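Local coordinates for protein apical membrane antigen 1 (Babesia divergens, PDB 4APM) that probably takes part in host-cell invasion as a calcium-binding surface antigen of the parasite's moving junction, at residues Met314-Tyr319 against Glu330-Cys335; Lys223-Gly228 against Ser342-Ala347; Leu108-Ala113 against Met158-Phe163. One frame throughout, in Å; residues are numbered along the deposited sequence.

Contact 1. Residues Met314-Tyr319 against Glu330-Cys335; sequences MNWANY and EETPNC
W316 carries most of this contact, its indole lying flat against the loop that leaves strand 325-329. P333 and T332 make CH-pi contacts with the ring. P333 comes in over one face with CD, 3.5 Å from the centroid of the five-membered ring and 13° off its normal. Over the same face, T332 brings CA to 4.2 Å from the centroid of the six-membered ring. With CG turned anti to its own carbonyl carbon (chi1 -42°), the indole lies with one face against this run of loop, while CB of its neighbour N315 sits against the opposite face.

Two oxygens also lie against the ring, without a hydrogen bond between the segments. The carbonyl oxygen E331 O lies over the rim, 3.4 Å from W316 CZ3, and T332 OG1 stands 3.7 Å from W316 CH2. W316 NE1 donates a hydrogen bond to F19 O.

Nearer the surface, M314 and E330 run side by side, both extended beyond CG. M314 CG packs 3.9 Å from E330 CB, and M314 CE lies 3.8 Å from E330 OE1, so the thioether chain follows the glutamate from its CB to its carboxylate.

The loop itself is tied to the next sheet: T332 O accepts from R229, N334 and C335 form a classic beta bulge opposite G228, and C335 is in disulfide linkage with C235. Here the chain passes from the four-stranded sheet to the seven-stranded one. The chemistry implies that across this junction the loop is fitted to strand 316-319 by shape, a proline and a peptide backbone laid on an indole, while the loop's hydrogen bonds and its disulfide are made to partners outside strand 316-319.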
loop_
_atom_site.group_PDB
_atom_site.type_symbol
_atom_site.label_atom_id
_atom_site.label_comp_id
_atom_site.label_asym_id
_atom_site.label_seq_id
_atom_site.Cartn_x
_atom_site.Cartn_y
_atom_site.Cartn_z
ATOM N N MET A 314 -10.267 -3.640 -1.286
ATOM C CA MET A 314 -9.494 -4.640 -0.560
ATOM C C MET A 314 -8.041 -4.222 -0.498
ATOM O O MET A 314 -7.241 -4.657 -1.327
ATOM C CB MET A 314 -9.618 -5.988 -1.231
ATOM C CG MET A 314 -11.052 -6.330 -1.553
ATOM S SD MET A 314 -11.193 -8.041 -2.094
ATOM C CE MET A 314 -12.892 -8.033 -2.664
ATOM N N ASN A 315 -7.698 -3.439 0.525
ATOM C CA ASN A 315 -6.442 -2.675 0.581
ATOM C C ASN A 315 -5.302 -3.274 1.424
ATOM O O ASN A 315 -4.254 -2.648 1.570
ATOM C CB ASN A 315 -6.718 -1.250 1.094
ATOM C CG ASN A 315 -7.682 -0.477 0.199
ATOM O OD1 ASN A 315 -7.738 -0.705 -1.019
ATOM N ND2 ASN A 315 -8.400 0.496 0.789
ATOM N N TRP A 316 -5.548 -4.425 2.042
ATOM C CA TRP A 316 -4.646 -4.991 3.058
ATOM C C TRP A 316 -4.656 -6.474 2.875
ATOM O O TRP A 316 -5.661 -7.049 2.396
ATOM C CB TRP A 316 -5.125 -4.669 4.483
ATOM C CG TRP A 316 -5.648 -3.261 4.721
ATOM C CD1 TRP A 316 -4.946 -2.177 5.255
ATOM C CD2 TRP A 316 -7.021 -2.763 4.517
ATOM N NE1 TRP A 316 -5.773 -1.061 5.363
ATOM C CE2 TRP A 316 -7.020 -1.353 4.928
ATOM C CE3 TRP A 316 -8.190 -3.309 4.001
ATOM C CZ2 TRP A 316 -8.159 -0.571 4.876
ATOM C CZ3 TRP A 316 -9.348 -2.500 3.958
ATOM C CH2 TRP A 316 -9.326 -1.166 4.392
ATOM N N ALA A 317 -3.523 -7.106 3.178
ATOM C CA ALA A 317 -3.403 -8.566 3.088
ATOM C C ALA A 317 -2.469 -9.097 4.167
ATOM O O ALA A 317 -1.551 -8.392 4.615
ATOM C CB ALA A 317 -2.902 -8.988 1.707
ATOM N N ASN A 318 -2.734 -10.330 4.593
ATOM C CA ASN A 318 -1.851 -11.065 5.492
ATOM C C ASN A 318 -1.166 -12.139 4.723
ATOM O O ASN A 318 -1.813 -12.997 4.138
ATOM C CB ASN A 318 -2.659 -11.737 6.577
ATOM C CG ASN A 318 -3.564 -10.778 7.285
ATOM O OD1 ASN A 318 -4.721 -10.627 6.904
ATOM N ND2 ASN A 318 -3.024 -10.055 8.260
ATOM N N TYR A 319 0.152 -12.078 4.696
ATOM C CA TYR A 319 0.925 -13.078 4.029
ATOM C C TYR A 319 1.643 -13.923 5.065
ATOM O O TYR A 319 2.476 -13.420 5.813
ATOM C CB TYR A 319 1.934 -12.446 3.092
ATOM C CG TYR A 319 2.828 -13.474 2.486
ATOM C CD1 TYR A 319 2.301 -14.496 1.691
ATOM C CD2 TYR A 319 4.177 -13.524 2.824
ATOM C CE1 TYR A 319 3.130 -15.465 1.134
ATOM C CE2 TYR A 319 5.004 -14.487 2.298
ATOM C CZ TYR A 319 4.479 -15.456 1.467
ATOM O OH TYR A 319 5.308 -16.422 0.990
ATOM N N GLU A 330 -10.941 -6.787 3.463
ATOM C CA GLU A 330 -11.579 -5.583 3.008
ATOM C C GLU A 330 -12.140 -4.731 4.132
ATOM O O GLU A 330 -12.729 -3.690 3.868
ATOM C CB GLU A 330 -12.661 -5.888 1.970
ATOM C CG GLU A 330 -13.933 -6.528 2.524
ATOM C CD GLU A 330 -14.821 -7.050 1.406
ATOM O OE1 GLU A 330 -14.758 -6.520 0.267
ATOM O OE2 GLU A 330 -15.546 -8.027 1.646
ATOM N N GLU A 331 -11.944 -5.166 5.374
ATOM C CA GLU A 331 -12.328 -4.365 6.523
ATOM C C GLU A 331 -11.111 -3.604 7.012
ATOM O O GLU A 331 -9.972 -4.107 6.934
ATOM C CB GLU A 331 -12.872 -5.254 7.650
ATOM C CG GLU A 331 -14.113 -6.065 7.279
ATOM C CD GLU A 331 -14.475 -7.112 8.335
ATOM O OE1 GLU A 331 -14.102 -6.930 9.529
ATOM O OE2 GLU A 331 -15.126 -8.123 7.972
ATOM N N THR A 332 -11.351 -2.422 7.564
ATOM C CA THR A 332 -10.271 -1.565 8.017
ATOM C C THR A 332 -9.648 -2.152 9.283
ATOM O O THR A 332 -10.346 -2.418 10.240
ATOM C CB THR A 332 -10.782 -0.138 8.283
ATOM O OG1 THR A 332 -11.287 0.422 7.069
ATOM C CG2 THR A 332 -9.667 0.748 8.796
ATOM N N PRO A 333 -8.336 -2.424 9.270
ATOM C CA PRO A 333 -7.748 -2.939 10.510
ATOM C C PRO A 333 -7.607 -1.824 11.543
ATOM O O PRO A 333 -7.383 -0.657 11.171
ATOM C CB PRO A 333 -6.357 -3.409 10.075
ATOM C CG PRO A 333 -6.408 -3.493 8.582
ATOM C CD PRO A 333 -7.389 -2.456 8.145
ATOM N N ASN A 334 -7.737 -2.174 12.823
ATOM C CA ASN A 334 -7.467 -1.219 13.911
ATOM C C ASN A 334 -6.655 -1.823 15.069
ATOM O O ASN A 334 -6.448 -1.172 16.100
ATOM C CB ASN A 334 -8.760 -0.528 14.419
ATOM C CG ASN A 334 -9.707 -1.488 15.139
ATOM O OD1 ASN A 334 -9.279 -2.502 15.692
ATOM N ND2 ASN A 334 -11.005 -1.166 15.131
ATOM N N CYS A 335 -6.144 -3.041 14.859
ATOM C CA CYS A 335 -5.092 -3.611 15.719
ATOM C C CYS A 335 -4.343 -4.739 15.005
ATOM O O CYS A 335 -4.748 -5.194 13.920
ATOM C CB CYS A 335 -5.711 -4.157 16.997
ATOM S SG CYS A 335 -6.925 -5.438 16.626
#

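Contact 2. Residues Lys223-Gly228 against Ser342-Ala347; sequences KDAIFG and SFAMTA
A225 and S342 meet where two beta-strands of different sheets cross: 225-228 and 342-346 approach to 5.0 Å with 51° between their directions, so backbone pairing is confined to one end. There A225 N bonds to S342 O at 2.9 Å, from well above the carbonyl plane. S342 OG, set anti to its backbone N (chi1 162°), swings back to donate to A225 O, again out of the carbonyl plane; the modelled separation is doubtfully short. I226 CG1 packs against the same hydroxyl.

The tight, buried part lies further along. A344 CB points at the face of the F227 ring, 3.5 Å from its centroid and 16° off the normal, and also touches A225 CB at 4.0 Å. M345 O sits at the edge of that ring, in its plane, 3.3 Å from F227 CE2.

Past the A225-S342 pairing, where the chain turns a corner at K223 and D224, the packing thins out. K223 is partly exposed; its amine leads away to a salt bridge with E407, and D224 turns its carboxylate to S408 and G341. K223 CG lies beside the F343 ring, 3.8 Å from its CE2.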
loop_
_atom_site.group_PDB
_atom_site.type_symbol
_atom_site.label_atom_id
_atom_site.label_comp_id
_atom_site.label_asym_id
_atom_site.label_seq_id
_atom_site.Cartn_x
_atom_site.Cartn_y
_atom_site.Cartn_z
ATOM N N LYS A 223 6.255 -6.923 9.975
ATOM C CA LYS A 223 6.756 -8.295 10.173
ATOM C C LYS A 223 6.101 -8.892 11.395
ATOM O O LYS A 223 5.770 -8.166 12.323
ATOM C CB LYS A 223 8.282 -8.288 10.346
ATOM C CG LYS A 223 8.905 -9.667 10.385
ATOM C CD LYS A 223 10.425 -9.616 10.260
ATOM C CE LYS A 223 11.039 -8.533 11.128
ATOM N NZ LYS A 223 12.525 -8.650 11.209
ATOM N N ASP A 224 5.842 -10.198 11.349
ATOM C CA ASP A 224 5.272 -10.962 12.478
ATOM C C ASP A 224 3.893 -10.483 12.902
ATOM O O ASP A 224 3.550 -10.541 14.087
ATOM C CB ASP A 224 6.221 -10.959 13.680
ATOM C CG ASP A 224 7.572 -11.536 13.349
ATOM O OD1 ASP A 224 7.652 -12.612 12.718
ATOM O OD2 ASP A 224 8.565 -10.889 13.675
ATOM N N ALA A 225 3.103 -10.005 11.939
ATOM C CA ALA A 225 1.806 -9.364 12.247
ATOM C C ALA A 225 0.685 -9.885 11.391
ATOM O O ALA A 225 0.856 -10.125 10.184
ATOM C CB ALA A 225 1.905 -7.849 12.098
ATOM N N ILE A 226 -0.476 -10.002 12.018
ATOM C CA ILE A 226 -1.722 -10.294 11.351
ATOM C C ILE A 226 -2.658 -9.130 11.680
ATOM O O ILE A 226 -2.715 -8.686 12.830
ATOM C CB ILE A 226 -2.373 -11.559 11.928
ATOM C CG1 ILE A 226 -1.508 -12.793 11.671
ATOM C CG2 ILE A 226 -3.799 -11.739 11.397
ATOM C CD1 ILE A 226 -1.950 -13.993 12.483
ATOM N N PHE A 227 -3.355 -8.623 10.665
ATOM C CA PHE A 227 -4.329 -7.527 10.842
ATOM C C PHE A 227 -5.564 -7.994 11.616
ATOM O O PHE A 227 -6.115 -9.046 11.311
ATOM C CB PHE A 227 -4.805 -7.031 9.472
ATOM C CG PHE A 227 -3.793 -6.225 8.729
ATOM C CD1 PHE A 227 -3.252 -5.082 9.298
ATOM C CD2 PHE A 227 -3.451 -6.555 7.418
ATOM C CE1 PHE A 227 -2.349 -4.301 8.603
ATOM C CE2 PHE A 227 -2.573 -5.750 6.710
ATOM C CZ PHE A 227 -2.009 -4.627 7.307
ATOM N N GLY A 228 -6.043 -7.176 12.550
ATOM C CA GLY A 228 -7.264 -7.500 13.279
ATOM C C GLY A 228 -8.145 -6.297 13.570
ATOM O O GLY A 228 -7.767 -5.150 13.305
ATOM N N SER A 342 4.342 -14.108 9.780
ATOM C CA SER A 342 3.261 -13.424 9.071
ATOM C C SER A 342 3.584 -11.965 8.705
ATOM O O SER A 342 4.189 -11.229 9.509
ATOM C CB SER A 342 1.963 -13.486 9.873
ATOM O OG SER A 342 1.058 -12.497 9.398
ATOM N N PHE A 343 3.135 -11.525 7.525
ATOM C CA PHE A 343 3.394 -10.140 7.091
ATOM C C PHE A 343 2.108 -9.383 6.795
ATOM O O PHE A 343 1.275 -9.856 6.031
ATOM C CB PHE A 343 4.309 -10.121 5.875
ATOM C CG PHE A 343 5.734 -10.501 6.182
ATOM C CD1 PHE A 343 6.121 -11.849 6.246
ATOM C CD2 PHE A 343 6.698 -9.517 6.433
ATOM C CE1 PHE A 343 7.436 -12.207 6.532
ATOM C CE2 PHE A 343 8.013 -9.870 6.698
ATOM C CZ PHE A 343 8.386 -11.213 6.738
ATOM N N ALA A 344 1.926 -8.228 7.423
ATOM C CA ALA A 344 0.695 -7.471 7.252
ATOM C C ALA A 344 1.005 -6.417 6.212
ATOM O O ALA A 344 1.809 -5.521 6.455
ATOM C CB ALA A 344 0.274 -6.816 8.568
ATOM N N MET A 345 0.425 -6.569 5.030
ATOM C CA MET A 345 0.784 -5.747 3.876
ATOM C C MET A 345 -0.383 -4.862 3.414
ATOM O O MET A 345 -1.549 -5.191 3.670
ATOM C CB MET A 345 1.242 -6.663 2.760
ATOM C CG MET A 345 2.391 -7.566 3.235
ATOM S SD MET A 345 2.836 -8.704 1.957
ATOM C CE MET A 345 3.851 -7.646 0.913
ATOM N N THR A 346 -0.076 -3.749 2.739
ATOM C CA THR A 346 -1.134 -2.893 2.213
ATOM C C THR A 346 -0.900 -2.568 0.733
ATOM O O THR A 346 0.233 -2.738 0.220
ATOM C CB THR A 346 -1.311 -1.578 3.007
ATOM O OG1 THR A 346 -0.360 -0.626 2.558
ATOM C CG2 THR A 346 -1.156 -1.767 4.519
ATOM N N ALA A 347 -1.978 -2.158 0.050
ATOM C CA ALA A 347 -1.920 -1.843 -1.372
ATOM C C ALA A 347 -1.014 -0.628 -1.693
ATOM O O ALA A 347 -0.631 -0.443 -2.858
ATOM C CB ALA A 347 -3.326 -1.602 -1.931
#

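Contact 3. Residues Leu108-Ala113 against Met158-Phe163; sequences LSPVSA and MCHILF
M158 and S112 are a non-hydrogen-bonded pair in a short antiparallel ladder, in which strand 111-112 edges the five-stranded sheet beside strand 158-161. In the M158 side chain, CB stands at a loose 4.2 Å from V111 O. Bends at chi2 (-69°) and chi3 (-66°) then curl the chain back over the neighbouring strand. SD settles 3.7 Å from S112 CA, and the terminal CE presses on P110 CG at 3.5 Å, tighter than usual carbon contact. P110, which follows a cis peptide bond, also lays CB over one face of the H160 imidazole, 3.9 Å from the ring centroid.

On the buried side V111 CG2 meets CB of C159, whose SG is bonded to C129 on helix 125-134. Such a helix-to-strand disulfide beside an antiparallel sheet is consistent with the PAN-like fold of this family. V111 and C159 form the hydrogen-bonded pair, exchanging both backbone bonds. S112 then N-caps helix 113-118, its hydroxyl accepting from D115 N; the calcium-binding G120 and D122 follow just beyond.

Where the ladder gives out, a side chain takes over the backbone's part: I161 N donates to S109 OG at 3.2 Å, nearly straight at 173°.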
loop_
_atom_site.group_PDB
_atom_site.type_symbol
_atom_site.label_atom_id
_atom_site.label_comp_id
_atom_site.label_asym_id
_atom_site.label_seq_id
_atom_site.Cartn_x
_atom_site.Cartn_y
_atom_site.Cartn_z
ATOM N N LEU A 108 11.077 19.894 -18.646
ATOM C CA LEU A 108 10.313 19.678 -17.444
ATOM C C LEU A 108 10.635 18.345 -16.763
ATOM O O LEU A 108 10.430 18.225 -15.566
ATOM C CB LEU A 108 8.801 19.785 -17.716
ATOM C CG LEU A 108 8.225 20.886 -18.614
ATOM C CD1 LEU A 108 7.295 21.814 -17.851
ATOM C CD2 LEU A 108 9.305 21.671 -19.332
ATOM N N SER A 109 11.155 17.360 -17.505
ATOM C CA SER A 109 11.083 15.954 -17.062
ATOM C C SER A 109 11.944 14.973 -17.866
ATOM O O SER A 109 11.989 15.073 -19.079
ATOM C CB SER A 109 9.629 15.483 -17.128
ATOM O OG SER A 109 9.521 14.142 -16.729
ATOM N N PRO A 110 12.534 13.948 -17.204
ATOM C CA PRO A 110 12.590 13.713 -15.766
ATOM C C PRO A 110 13.605 14.669 -15.142
ATOM O O PRO A 110 14.438 15.211 -15.859
ATOM C CB PRO A 110 13.113 12.272 -15.673
ATOM C CG PRO A 110 13.977 12.114 -16.875
ATOM C CD PRO A 110 13.349 12.966 -17.948
ATOM N N VAL A 111 13.531 14.891 -13.834
ATOM C CA VAL A 111 14.567 15.672 -13.150
ATOM C C VAL A 111 15.155 14.826 -12.014
ATOM O O VAL A 111 14.492 13.914 -11.510
ATOM C CB VAL A 111 14.002 17.013 -12.576
ATOM C CG1 VAL A 111 13.472 17.914 -13.676
ATOM C CG2 VAL A 111 12.919 16.741 -11.546
ATOM N N SER A 112 16.370 15.134 -11.585
ATOM C CA SER A 112 17.012 14.309 -10.575
ATOM C C SER A 112 16.610 14.791 -9.195
ATOM O O SER A 112 16.233 15.944 -9.032
ATOM C CB SER A 112 18.539 14.343 -10.730
ATOM O OG SER A 112 19.076 15.509 -10.114
ATOM N N ALA A 113 16.734 13.924 -8.191
ATOM C CA ALA A 113 16.537 14.324 -6.794
ATOM C C ALA A 113 17.400 15.522 -6.417
ATOM O O ALA A 113 16.971 16.390 -5.644
ATOM C CB ALA A 113 16.813 13.156 -5.864
ATOM N N MET A 158 15.308 9.712 -9.827
ATOM C CA MET A 158 14.813 10.523 -10.903
ATOM C C MET A 158 13.313 10.668 -10.739
ATOM O O MET A 158 12.621 9.708 -10.368
ATOM C CB MET A 158 15.118 9.872 -12.252
ATOM C CG MET A 158 16.606 9.830 -12.624
ATOM S SD MET A 158 17.328 11.462 -12.974
ATOM C CE MET A 158 16.457 11.951 -14.457
ATOM N N CYS A 159 12.834 11.884 -10.995
ATOM C CA CYS A 159 11.452 12.256 -10.852
ATOM C C CYS A 159 10.822 12.364 -12.244
ATOM O O CYS A 159 11.230 13.196 -13.039
ATOM C CB CYS A 159 11.367 13.608 -10.109
ATOM S SG CYS A 159 9.699 14.302 -9.918
ATOM N N HIS A 160 9.824 11.528 -12.522
ATOM C CA HIS A 160 9.122 11.556 -13.798
ATOM C C HIS A 160 7.742 12.154 -13.681
ATOM O O HIS A 160 6.934 11.765 -12.828
ATOM C CB HIS A 160 9.007 10.149 -14.376
ATOM C CG HIS A 160 10.327 9.452 -14.550
ATOM N ND1 HIS A 160 10.956 9.379 -15.739
ATOM C CD2 HIS A 160 11.148 8.813 -13.627
ATOM C CE1 HIS A 160 12.116 8.713 -15.586
ATOM N NE2 HIS A 160 12.229 8.367 -14.289
ATOM N N ILE A 161 7.428 13.068 -14.579
ATOM C CA ILE A 161 6.072 13.544 -14.676
ATOM C C ILE A 161 5.400 12.818 -15.828
ATOM O O ILE A 161 5.975 12.688 -16.916
ATOM C CB ILE A 161 6.023 15.081 -14.858
ATOM C CG1 ILE A 161 6.941 15.764 -13.831
ATOM C CG2 ILE A 161 4.593 15.599 -14.773
ATOM C CD1 ILE A 161 6.588 15.522 -12.374
ATOM N N LEU A 162 4.213 12.294 -15.560
ATOM C CA LEU A 162 3.448 11.589 -16.555
ATOM C C LEU A 162 2.630 12.602 -17.318
ATOM O O LEU A 162 2.255 13.637 -16.762
ATOM C CB LEU A 162 2.561 10.523 -15.895
ATOM C CG LEU A 162 3.391 9.452 -15.175
ATOM C CD1 LEU A 162 2.583 8.232 -14.764
ATOM C CD2 LEU A 162 4.544 9.025 -16.054
ATOM N N PHE A 163 2.426 12.343 -18.608
ATOM C CA PHE A 163 1.662 13.237 -19.481
ATOM C C PHE A 163 0.167 12.942 -19.445
ATOM O O PHE A 163 -0.612 13.668 -20.034
ATOM C CB PHE A 163 2.161 13.123 -20.929
ATOM C CG PHE A 163 1.799 14.302 -21.801
ATOM C CD1 PHE A 163 2.205 15.597 -21.463
ATOM C CD2 PHE A 163 1.094 14.116 -22.991
ATOM C CE1 PHE A 163 1.878 16.685 -22.267
ATOM C CE2 PHE A 163 0.788 15.198 -23.816
ATOM C CZ PHE A 163 1.174 16.481 -23.449
#

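Overall arrangement
Contacts 1 and 2 share one region: strands 316-320 and 342-346 are neighbours in the four-stranded sheet, probably hydrogen-bonded from F343 N to Y319 O and from M345 N to A317 O, and both contacts join that sheet to the seven-stranded one. Contact 2 is the buried one, with alanine and phenylalanine packed between crossing strands; contact 1 grades from a buried indole to an exposed glutamate and relies on packing where contact 3 relies on backbone bonds. Contact 3 stands apart, its centre 33 Å from either, and is partly buried at a sheet edge. There regular strand pairing does the joining, with side-chain packing on both faces.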